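Flagellar basal body rod modification protein (PDB 4ZZF) is probably required for formation of the flagellar hook, perhaps as a scaffolding protein, and is represented here by a truncated form containing its Ig-like domain. Local coordinates at residues V3-A17 / R107-D119. Residues are numbered along the deposited sequence; the frame is centred on the assembly and turned at random.
Sequences VSMIGKIAETDVSGA and RIGRGEVESVIFD
The backbone carbonyl of Thr12 is gripped end-on by Arg107, whose NH1 and NH2 both point at Thr12 O, at 3.1 and 3.0 Å. That oxygen lies near the guanidinium plane, and Arg107 spans the distance with a chain extended from CG to NE. On the same threonine, the backbone N and OG1 both donate to Gly109 O, the hydroxyl at 2.8 Å; OG1 can do so because it sits between the backbone N and the carbonyl carbon (chi1 79°), where it also accepts from Val14 N in an ST turn. Gly109 CA makes a CA-H...O contact with Val14 O (3.2 Å), the backbones meeting where glycine has no side chain. Glu11 joins both arginines in a salt-bridge network. Its chain, bent at chi2 (-80°), lies alongside Arg110 and receives a nearly straight bond from Arg110 NE to Glu11 OE2 (2.8 Å) on the syn side of the carboxylate, whereas the bond from Arg107 NH2 to OE1 is weak. A water links OE1 to Arg107 NE. Tyr141 OH also bonds Glu11 OE2, and Asp32 forms a salt bridge with Arg110. Glu11 and Arg110 are a non-hydrogen-bonded pair of a short antiparallel ladder, followed by Ala10 with Gly111 (hydrogen-bonded) and Ile9 with Glu112 (non-hydrogen-bonded). Val113 then sets CG2 against Ala10 CB (3.7 Å), and Ile6 lays CG1 against Val116 CG2 (3.7 Å). Strand 9-12 pairs on its other edge with strand 137-141, while 115-119 begins the three-stranded sheet continued by 122-127. The two segments run as paired connections between these small sheets and the larger one containing strands 16-19 and 104-107, probably the Ig-like domain; Val116 and Ile117 pair antiparallel with a strand of a second subunit, carrying the three-stranded sheet across the interface.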
ATOM      1  N   VAL A   3       1.622  -7.764   3.438  1.00 60.29           N
ATOM      2  CA  VAL A   3       2.119  -7.905   2.083  1.00 50.28           C
ATOM      3  C   VAL A   3       2.436  -6.528   1.468  1.00 47.95           C
ATOM      4  O   VAL A   3       2.536  -6.386   0.243  1.00 42.77           O
ATOM      5  CB  VAL A   3       1.101  -8.685   1.184  1.00 50.19           C
ATOM      6  CG1 VAL A   3       0.676  -9.974   1.871  1.00 48.24           C
ATOM      7  CG2 VAL A   3      -0.126  -7.841   0.812  1.00 41.68           C
ATOM      8  N   SER A   4       2.616  -5.525   2.325  1.00 43.80           N
ATOM      9  CA  SER A   4       2.939  -4.172   1.886  1.00 51.53           C
ATOM     10  C   SER A   4       4.333  -4.079   1.258  1.00 46.76           C
ATOM     11  O   SER A   4       4.653  -3.092   0.600  1.00 49.35           O
ATOM     12  CB  SER A   4       2.828  -3.180   3.054  1.00 50.13           C
ATOM     13  OG  SER A   4       3.716  -3.554   4.092  1.00 54.09           O
ATOM     14  N   MET A   5       5.149  -5.112   1.434  1.00 45.71           N
ATOM     15  CA  MET A   5       6.487  -5.129   0.849  1.00 44.56           C
ATOM     16  C   MET A   5       6.464  -5.334  -0.652  1.00 41.09           C
ATOM     17  O   MET A   5       7.389  -4.925  -1.360  1.00 38.65           O
ATOM     18  CB  MET A   5       7.329  -6.223   1.502  1.00 46.04           C
ATOM     19  CG  MET A   5       7.505  -6.012   2.989  1.00 49.63           C
ATOM     20  SD  MET A   5       7.944  -7.520   3.878  1.00 60.83           S
ATOM     21  CE  MET A   5       8.267  -6.853   5.512  1.00 53.91           C
ATOM     22  N   ILE A   6       5.408  -5.973  -1.138  1.00 41.16           N
ATOM     23  CA  ILE A   6       5.289  -6.236  -2.558  1.00 40.57           C
ATOM     24  C   ILE A   6       5.385  -4.935  -3.342  1.00 42.13           C
ATOM     25  O   ILE A   6       4.697  -3.977  -3.034  1.00 44.44           O
ATOM     26  CB  ILE A   6       3.976  -6.939  -2.887  1.00 41.67           C
ATOM     27  CG1 ILE A   6       3.966  -8.346  -2.283  1.00 41.97           C
ATOM     28  CG2 ILE A   6       3.760  -6.985  -4.395  1.00 40.83           C
ATOM     29  CD1 ILE A   6       2.601  -8.973  -2.314  1.00 42.33           C
ATOM     30  N   GLY A   7       6.269  -4.909  -4.331  1.00 38.87           N
ATOM     31  CA  GLY A   7       6.484  -3.728  -5.139  1.00 39.08           C
ATOM     32  C   GLY A   7       7.539  -2.796  -4.579  1.00 39.25           C
ATOM     33  O   GLY A   7       7.903  -1.814  -5.226  1.00 42.73           O
ATOM     34  N   LYS A   8       8.026  -3.081  -3.376  1.00 39.05           N
ATOM     35  CA  LYS A   8       9.104  -2.282  -2.796  1.00 38.51           C
ATOM     36  C   LYS A   8      10.432  -2.869  -3.234  1.00 37.71           C
ATOM     37  O   LYS A   8      10.494  -4.024  -3.662  1.00 37.62           O
ATOM     38  CB  LYS A   8       9.037  -2.244  -1.260  1.00 36.03           C
ATOM     39  CG  LYS A   8       7.706  -1.738  -0.651  1.00 42.36           C
ATOM     40  CD  LYS A   8       7.431  -0.287  -1.004  1.00 41.45           C
ATOM     41  CE  LYS A   8       6.267   0.285  -0.201  1.00 49.60           C
ATOM     42  NZ  LYS A   8       5.010  -0.494  -0.369  1.00 47.37           N
ATOM     43  N   ILE A   9      11.490  -2.077  -3.133  1.00 34.02           N
ATOM     44  CA  ILE A   9      12.832  -2.620  -3.212  1.00 33.72           C
ATOM     45  C   ILE A   9      13.201  -3.036  -1.813  1.00 35.99           C
ATOM     46  O   ILE A   9      12.981  -2.283  -0.854  1.00 34.13           O
ATOM     47  CB  ILE A   9      13.869  -1.609  -3.760  1.00 35.98           C
ATOM     48  CG1 ILE A   9      13.395  -1.020  -5.088  1.00 31.93           C
ATOM     49  CG2 ILE A   9      15.266  -2.271  -3.892  1.00 30.22           C
ATOM     50  CD1 ILE A   9      13.574  -1.946  -6.256  1.00 38.31           C
ATOM     51  N   ALA A  10      13.724  -4.253  -1.690  1.00 33.86           N
ATOM     52  CA  ALA A  10      14.205  -4.754  -0.405  1.00 35.36           C
ATOM     53  C   ALA A  10      15.719  -4.913  -0.455  1.00 35.42           C
ATOM     54  O   ALA A  10      16.264  -5.362  -1.464  1.00 33.19           O
ATOM     55  CB  ALA A  10      13.542  -6.075  -0.060  1.00 34.53           C
ATOM     56  N   GLU A  11      16.383  -4.484   0.611  1.00 32.74           N
ATOM     57  CA  GLU A  11      17.778  -4.813   0.854  1.00 37.45           C
ATOM     58  C   GLU A  11      17.770  -5.947   1.894  1.00 36.91           C
ATOM     59  O   GLU A  11      17.140  -5.802   2.931  1.00 36.75           O
ATOM     60  CB  GLU A  11      18.562  -3.596   1.384  1.00 34.81           C
ATOM     61  CG  GLU A  11      18.534  -2.344   0.515  1.00 36.64           C
ATOM     62  CD  GLU A  11      19.521  -2.413  -0.640  1.00 36.61           C
ATOM     63  OE1 GLU A  11      20.475  -3.227  -0.575  1.00 38.74           O
ATOM     64  OE2 GLU A  11      19.341  -1.674  -1.628  1.00 33.85           O
ATOM     65  N   THR A  12      18.424  -7.070   1.628  1.00 35.71           N
ATOM     66  CA  THR A  12      18.486  -8.132   2.638  1.00 37.37           C
ATOM     67  C   THR A  12      19.916  -8.366   3.126  1.00 41.10           C
ATOM     68  O   THR A  12      20.867  -7.882   2.515  1.00 41.89           O
ATOM     69  CB  THR A  12      17.936  -9.469   2.122  1.00 35.48           C
ATOM     70  OG1 THR A  12      18.920 -10.107   1.309  1.00 37.42           O
ATOM     71  CG2 THR A  12      16.665  -9.272   1.342  1.00 35.00           C
ATOM     72  N   ASP A  13      20.073  -9.110   4.221  1.00 38.13           N
ATOM     73  CA  ASP A  13      21.416  -9.402   4.730  1.00 44.88           C
ATOM     74  C   ASP A  13      22.061 -10.611   4.027  1.00 43.14           C
ATOM     75  O   ASP A  13      23.092 -11.103   4.460  1.00 43.98           O
ATOM     76  CB  ASP A  13      21.400  -9.624   6.258  1.00 40.60           C
ATOM     77  CG  ASP A  13      20.486 -10.773   6.692  1.00 45.27           C
ATOM     78  OD1 ASP A  13      20.215 -11.686   5.891  1.00 48.95           O
ATOM     79  OD2 ASP A  13      20.035 -10.773   7.854  1.00 48.31           O
ATOM     80  N   VAL A  14      21.446 -11.090   2.952  1.00 39.04           N
ATOM     81  CA  VAL A  14      22.064 -12.119   2.116  1.00 41.77           C
ATOM     82  C   VAL A  14      22.881 -11.459   1.014  1.00 44.51           C
ATOM     83  O   VAL A  14      22.308 -10.894   0.083  1.00 46.36           O
ATOM     84  CB  VAL A  14      21.009 -13.033   1.476  1.00 42.05           C
ATOM     85  CG1 VAL A  14      21.655 -13.985   0.478  1.00 42.49           C
ATOM     86  CG2 VAL A  14      20.236 -13.782   2.558  1.00 41.03           C
ATOM     87  N   SER A  15      24.202 -11.512   1.115  1.00 43.70           N
ATOM     88  CA  SER A  15      25.051 -10.846   0.129  1.00 49.68           C
ATOM     89  C   SER A  15      25.969 -11.799  -0.655  1.00 49.88           C
ATOM     90  O   SER A  15      26.673 -11.370  -1.571  1.00 45.51           O
ATOM     91  CB  SER A  15      25.907  -9.785   0.819  1.00 44.84           C
ATOM     92  OG  SER A  15      26.754 -10.396   1.775  1.00 52.12           O
ATOM     93  N   GLY A  16      25.971 -13.078  -0.290  1.00 48.87           N
ATOM     94  CA  GLY A  16      26.841 -14.035  -0.946  1.00 47.18           C
ATOM     95  C   GLY A  16      26.113 -15.266  -1.434  1.00 48.93           C
ATOM     96  O   GLY A  16      25.005 -15.540  -1.009  1.00 52.46           O
ATOM     97  N   ALA A  17      26.737 -16.000  -2.345  1.00 48.37           N
ATOM     98  CA  ALA A  17      26.216 -17.278  -2.802  1.00 52.25           C
ATOM     99  C   ALA A  17      27.240 -18.380  -2.535  1.00 54.86           C
ATOM    100  O   ALA A  17      28.441 -18.114  -2.435  1.00 53.70           O
ATOM    101  CB  ALA A  17      25.877 -17.223  -4.277  1.00 49.35           C
ATOM    102  N   ARG A 107      23.852  -5.811  -6.162  1.00 36.05           N
ATOM    103  CA  ARG A 107      24.470  -6.948  -5.493  1.00 37.98           C
ATOM    104  C   ARG A 107      23.408  -7.999  -5.330  1.00 40.70           C
ATOM    105  O   ARG A 107      22.210  -7.694  -5.409  1.00 33.45           O
ATOM    106  CB  ARG A 107      25.030  -6.561  -4.118  1.00 37.00           C
ATOM    107  CG  ARG A 107      23.943  -6.023  -3.181  1.00 41.00           C
ATOM    108  CD  ARG A 107      24.330  -6.137  -1.720  1.00 39.73           C
ATOM    109  NE  ARG A 107      23.353  -5.524  -0.819  1.00 38.85           N
ATOM    110  CZ  ARG A 107      22.514  -6.202  -0.036  1.00 38.99           C
ATOM    111  NH1 ARG A 107      22.511  -7.530  -0.045  1.00 37.64           N
ATOM    112  NH2 ARG A 107      21.669  -5.550   0.756  1.00 35.08           N
ATOM    113  N   ILE A 108      23.846  -9.229  -5.109  1.00 38.82           N
ATOM    114  CA  ILE A 108      22.947 -10.303  -4.727  1.00 41.91           C
ATOM    115  C   ILE A 108      22.183  -9.951  -3.446  1.00 38.86           C
ATOM    116  O   ILE A 108      22.755  -9.395  -2.507  1.00 38.75           O
ATOM    117  CB  ILE A 108      23.735 -11.608  -4.521  1.00 46.10           C
ATOM    118  CG1 ILE A 108      24.073 -12.225  -5.873  1.00 45.61           C
ATOM    119  CG2 ILE A 108      22.946 -12.619  -3.688  1.00 49.92           C
ATOM    120  CD1 ILE A 108      24.581 -13.647  -5.749  1.00 53.95           C
ATOM    121  N   GLY A 109      20.894 -10.274  -3.390  1.00 38.89           N
ATOM    122  CA  GLY A 109      20.148 -10.105  -2.148  1.00 36.65           C
ATOM    123  C   GLY A 109      19.472  -8.752  -1.983  1.00 36.81           C
ATOM    124  O   GLY A 109      19.169  -8.330  -0.868  1.00 34.12           O
ATOM    125  N   ARG A 110      19.239  -8.062  -3.097  1.00 33.25           N
ATOM    126  CA  ARG A 110      18.422  -6.857  -3.089  1.00 33.84           C
ATOM    127  C   ARG A 110      17.636  -6.794  -4.386  1.00 32.56           C
ATOM    128  O   ARG A 110      18.037  -7.367  -5.389  1.00 34.07           O
ATOM    129  CB  ARG A 110      19.282  -5.596  -2.920  1.00 32.29           C
ATOM    130  CG  ARG A 110      20.231  -5.323  -4.109  1.00 32.55           C
ATOM    131  CD  ARG A 110      20.871  -3.934  -4.021  1.00 31.37           C
ATOM    132  NE  ARG A 110      19.890  -2.856  -4.131  1.00 33.18           N
ATOM    133  CZ  ARG A 110      19.448  -2.372  -5.292  1.00 33.76           C
ATOM    134  NH1 ARG A 110      19.891  -2.878  -6.434  1.00 33.54           N
ATOM    135  NH2 ARG A 110      18.549  -1.401  -5.318  1.00 30.77           N
ATOM    136  N   GLY A 111      16.515  -6.093  -4.370  1.00 35.52           N
ATOM    137  CA  GLY A 111      15.748  -5.924  -5.584  1.00 33.56           C
ATOM    138  C   GLY A 111      14.274  -5.811  -5.299  1.00 35.84           C
ATOM    139  O   GLY A 111      13.834  -5.835  -4.137  1.00 33.82           O
ATOM    140  N   GLU A 112      13.503  -5.690  -6.370  1.00 35.43           N
ATOM    141  CA  GLU A 112      12.073  -5.559  -6.223  1.00 37.93           C
ATOM    142  C   GLU A 112      11.475  -6.815  -5.618  1.00 37.71           C
ATOM    143  O   GLU A 112      11.833  -7.931  -5.992  1.00 37.36           O
ATOM    144  CB  GLU A 112      11.416  -5.263  -7.559  1.00 38.19           C
ATOM    145  CG  GLU A 112       9.937  -4.950  -7.415  1.00 43.71           C
ATOM    146  CD  GLU A 112       9.296  -4.508  -8.725  1.00 53.12           C
ATOM    147  OE1 GLU A 112       9.682  -5.036  -9.793  1.00 57.90           O
ATOM    148  OE2 GLU A 112       8.408  -3.633  -8.670  1.00 55.71           O
ATOM    149  N   VAL A 113      10.567  -6.631  -4.670  1.00 36.84           N
ATOM    150  CA  VAL A 113       9.820  -7.758  -4.149  1.00 37.80           C
ATOM    151  C   VAL A 113       8.665  -8.075  -5.069  1.00 38.09           C
ATOM    152  O   VAL A 113       7.726  -7.294  -5.183  1.00 41.11           O
ATOM    153  CB  VAL A 113       9.293  -7.487  -2.749  1.00 42.12           C
ATOM    154  CG1 VAL A 113       8.520  -8.704  -2.247  1.00 38.50           C
ATOM    155  CG2 VAL A 113      10.457  -7.127  -1.823  1.00 37.25           C
ATOM    156  N   GLU A 114       8.731  -9.225  -5.726  1.00 38.78           N
ATOM    157  CA  GLU A 114       7.760  -9.556  -6.754  1.00 39.32           C
ATOM    158  C   GLU A 114       6.524 -10.255  -6.199  1.00 42.50           C
ATOM    159  O   GLU A 114       5.446 -10.190  -6.787  1.00 43.91           O
ATOM    160  CB  GLU A 114       8.414 -10.425  -7.823  1.00 43.27           C
ATOM    161  CG  GLU A 114       9.580  -9.735  -8.507  1.00 45.03           C
ATOM    162  CD  GLU A 114      10.264 -10.622  -9.517  1.00 48.28           C
ATOM    163  OE1 GLU A 114      10.791 -11.679  -9.112  1.00 43.69           O
ATOM    164  OE2 GLU A 114      10.265 -10.266 -10.715  1.00 54.02           O
ATOM    165  N   SER A 115       6.672 -10.934  -5.072  1.00 39.51           N
ATOM    166  CA  SER A 115       5.521 -11.547  -4.436  1.00 39.75           C
ATOM    167  C   SER A 115       5.893 -11.885  -3.015  1.00 38.46           C
ATOM    168  O   SER A 115       7.067 -11.917  -2.672  1.00 38.83           O
ATOM    169  CB  SER A 115       5.054 -12.802  -5.199  1.00 39.42           C
ATOM    170  OG  SER A 115       5.818 -13.940  -4.860  1.00 45.50           O
ATOM    171  N   VAL A 116       4.882 -12.101  -2.185  1.00 40.10           N
ATOM    172  CA  VAL A 116       5.075 -12.630  -0.843  1.00 40.19           C
ATOM    173  C   VAL A 116       4.451 -14.010  -0.794  1.00 43.88           C
ATOM    174  O   VAL A 116       3.299 -14.185  -1.170  1.00 44.17           O
ATOM    175  CB  VAL A 116       4.456 -11.725   0.240  1.00 41.08           C
ATOM    176  CG1 VAL A 116       4.334 -12.474   1.568  1.00 48.73           C
ATOM    177  CG2 VAL A 116       5.285 -10.478   0.413  1.00 43.46           C
ATOM    178  N   ILE A 117       5.230 -14.985  -0.349  1.00 45.77           N
ATOM    179  CA  ILE A 117       4.785 -16.363  -0.270  1.00 49.89           C
ATOM    180  C   ILE A 117       4.647 -16.789   1.172  1.00 54.03           C
ATOM    181  O   ILE A 117       5.536 -16.532   1.982  1.00 54.69           O
ATOM    182  CB  ILE A 117       5.774 -17.313  -0.947  1.00 52.38           C
ATOM    183  CG1 ILE A 117       5.917 -16.973  -2.420  1.00 48.44           C
ATOM    184  CG2 ILE A 117       5.339 -18.763  -0.759  1.00 54.91           C
ATOM    185  CD1 ILE A 117       7.018 -17.748  -3.077  1.00 54.43           C
ATOM    186  N   PHE A 118       3.547 -17.448   1.508  1.00 55.93           N
ATOM    187  CA  PHE A 118       3.408 -17.934   2.872  1.00 58.73           C
ATOM    188  C   PHE A 118       3.744 -19.405   2.959  1.00 63.08           C
ATOM    189  O   PHE A 118       3.082 -20.266   2.384  1.00 63.73           O
ATOM    190  CB  PHE A 118       2.026 -17.620   3.415  1.00 54.44           C
ATOM    191  CG  PHE A 118       1.858 -16.172   3.695  1.00 57.32           C
ATOM    192  CD1 PHE A 118       2.302 -15.641   4.892  1.00 60.04           C
ATOM    193  CD2 PHE A 118       1.353 -15.318   2.726  1.00 53.54           C
ATOM    194  CE1 PHE A 118       2.195 -14.290   5.145  1.00 64.84           C
ATOM    195  CE2 PHE A 118       1.245 -13.963   2.964  1.00 54.06           C
ATOM    196  CZ  PHE A 118       1.665 -13.444   4.178  1.00 63.84           C
ATOM    197  N   ASP A 119       4.841 -19.648   3.667  1.00 69.29           N
ATOM    198  CA  ASP A 119       5.404 -20.962   3.848  1.00 73.73           C
ATOM    199  C   ASP A 119       5.037 -21.512   5.226  1.00 76.21           C
ATOM    200  O   ASP A 119       5.851 -21.501   6.150  1.00 76.27           O
ATOM    201  CB  ASP A 119       6.921 -20.912   3.671  1.00 74.67           C
ATOM    202  CG  ASP A 119       7.523 -22.277   3.426  1.00 80.40           C
ATOM    203  OD1 ASP A 119       7.226 -22.869   2.368  1.00 78.54           O
ATOM    204  OD2 ASP A 119       8.294 -22.757   4.290  1.00 81.40           O
TER
HETATM  205  O   HOH W   1      23.062  -2.640  -1.423  1.00 39.08           O